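Local atomic coordinates of charybdin (Charybdis maritima, PDB entry 2B7U), a protein that is a plant member of the ribosome-inactivating protein family, with a mixed beta-sheet packed against helices. Residues 200-203 with 204-208. Numbering follows the deposited sequence. Where two conformers were deposited one is given.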
loop_
_atom_site.group_PDB
_atom_site.type_symbol
_atom_site.label_atom_id
_atom_site.label_comp_id
_atom_site.label_asym_id
_atom_site.label_seq_id
_atom_site.Cartn_x
_atom_site.Cartn_y
_atom_site.Cartn_z
ATOM N N LYS A 200 4.721 9.722 2.104
ATOM C CA LYS A 200 4.289 10.375 3.341
ATOM C C LYS A 200 3.089 11.285 3.159
ATOM O O LYS A 200 2.471 11.669 4.163
ATOM C CB LYS A 200 5.460 11.105 3.997
ATOM C CG LYS A 200 6.539 10.233 4.697
ATOM C CD LYS A 200 6.525 8.745 4.400
ATOM C CE LYS A 200 5.537 7.976 5.274
ATOM N NZ LYS A 200 4.863 6.834 4.542
ATOM N N ASN A 201 2.765 11.611 1.906
ATOM C CA ASN A 201 1.734 12.624 1.594
ATOM C C ASN A 201 0.496 12.032 0.911
ATOM O O ASN A 201 -0.369 12.778 0.454
ATOM C CB ASN A 201 2.326 13.692 0.689
ATOM C CG ASN A 201 3.301 14.593 1.424
ATOM O OD1 ASN A 201 4.383 14.937 0.906
ATOM N ND2 ASN A 201 2.941 14.975 2.633
ATOM N N TRP A 202 0.429 10.716 0.753
ATOM C CA TRP A 202 -0.722 10.113 0.044
ATOM C C TRP A 202 -2.058 10.515 0.650
ATOM O O TRP A 202 -2.985 10.828 -0.070
ATOM C CB TRP A 202 -0.641 8.587 0.008
ATOM C CG TRP A 202 -1.733 7.912 -0.790
ATOM C CD1 TRP A 202 -1.946 8.012 -2.125
ATOM C CD2 TRP A 202 -2.747 7.055 -0.274
ATOM N NE1 TRP A 202 -3.038 7.240 -2.490
ATOM C CE2 TRP A 202 -3.525 6.627 -1.369
ATOM C CE3 TRP A 202 -3.040 6.561 1.004
ATOM C CZ2 TRP A 202 -4.589 5.727 -1.225
ATOM C CZ3 TRP A 202 -4.100 5.661 1.148
ATOM C CH2 TRP A 202 -4.846 5.255 0.032
ATOM N N VAL A 203 -2.138 10.492 1.967
ATOM C CA VAL A 203 -3.391 10.790 2.652
ATOM C C VAL A 203 -3.739 12.260 2.404
ATOM O O VAL A 203 -4.878 12.604 2.039
ATOM C CB VAL A 203 -3.277 10.472 4.168
ATOM C CG1 VAL A 203 -4.457 10.999 4.887
ATOM C CG2 VAL A 203 -3.115 8.985 4.358
ATOM N N ARG A 204 -2.764 13.144 2.610
ATOM C CA ARG A 204 -2.967 14.591 2.406
ATOM C C ARG A 204 -3.292 14.926 0.939
ATOM O O ARG A 204 -4.211 15.701 0.647
ATOM C CB ARG A 204 -1.717 15.349 2.813
ATOM C CG ARG A 204 -1.515 15.584 4.269
ATOM C CD ARG A 204 -0.745 16.923 4.441
ATOM N NE ARG A 204 0.436 16.938 3.582
ATOM C CZ ARG A 204 0.804 17.907 2.737
ATOM N NH1 ARG A 204 0.140 19.052 2.612
ATOM N NH2 ARG A 204 1.898 17.742 2.016
ATOM N N PHE A 205 -2.535 14.367 -0.004
ATOM C CA PHE A 205 -2.793 14.604 -1.425
ATOM C C PHE A 205 -4.169 14.081 -1.843
ATOM O O PHE A 205 -4.881 14.743 -2.625
ATOM C CB PHE A 205 -1.728 13.898 -2.282
ATOM C CG PHE A 205 -0.341 14.509 -2.231
ATOM C CD1 PHE A 205 0.735 13.811 -2.794
ATOM C CD2 PHE A 205 -0.099 15.745 -1.683
ATOM C CE1 PHE A 205 2.014 14.368 -2.807
ATOM C CE2 PHE A 205 1.197 16.296 -1.697
ATOM C CZ PHE A 205 2.224 15.598 -2.265
ATOM N N SER A 206 -4.556 12.911 -1.358
ATOM C CA SER A 206 -5.882 12.371 -1.694
ATOM C C SER A 206 -6.953 13.347 -1.244
ATOM O O SER A 206 -7.893 13.601 -1.988
ATOM C CB SER A 206 -6.107 11.021 -1.027
ATOM O OG SER A 206 -5.265 10.035 -1.616
ATOM N N PHE A 207 -6.814 13.855 -0.028
ATOM C CA PHE A 207 -7.781 14.801 0.510
ATOM C C PHE A 207 -7.827 16.068 -0.328
ATOM O O PHE A 207 -8.909 16.575 -0.674
ATOM C CB PHE A 207 -7.437 15.174 1.951
ATOM C CG PHE A 207 -8.411 16.144 2.546
ATOM C CD1 PHE A 207 -8.125 17.493 2.552
ATOM C CD2 PHE A 207 -9.644 15.697 3.015
ATOM C CE1 PHE A 207 -9.051 18.408 3.060
ATOM C CE2 PHE A 207 -10.562 16.606 3.535
ATOM C CZ PHE A 207 -10.252 17.948 3.552
ATOM N N MET A 208 -6.655 16.637 -0.632
ATOM C CA MET A 208 -6.636 17.867 -1.447
ATOM C C MET A 208 -7.361 17.694 -2.781
ATOM O O MET A 208 -8.065 18.598 -3.274
ATOM C CB MET A 208 -5.201 18.327 -1.760
ATOM C CG MET A 208 -4.410 18.724 -0.587
ATOM S SD MET A 208 -2.693 19.031 -1.097
ATOM C CE MET A 208 -1.973 19.086 0.509
HETATM O O HOH W 1 -0.424 12.391 4.234
#
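The CB of Asn201 sits squarely over the face of the Phe205 ring, 3.5 Å from the ring centroid and only 12° off its normal, a CH-pi contact between the residue preceding helix 202-214 and its first turn. Phe205 carries its CG beside the backbone N (chi1 -71°), which swings the ring back under Asn201, while its N-H gives a nearly straight bond to Asn201 O (N to O 2.7 Å). The Asn201 amide, tilted 39° from the ring, runs alongside the Arg204 side chain, whose guanidinium stands almost perpendicular to it. A water bridges Lys200 O and Arg204 N, so this first-turn N-H has a partner.

On another side of the helix, Trp202 O takes two bonds from one residue: Ser206 N at 2.9 Å and Ser206 OG also at 2.9 Å, arriving from opposite faces of the carbonyl plane. Ser206 OG also lies over the five-membered ring of the Trp202 indole, offset toward the rim, 3.7 Å above the plane. Outside the helix, Trp202 NE1 bonds to Ile242 O, and Ser206 OG, which donates to Trp202 O, is also hydrogen-bonded to Glu244 N. Buried polar groups are thus satisfied both within the first helical turn and by the backbone of Ile242 and Glu244, joining the start of this helix to the C-terminal part of the chain.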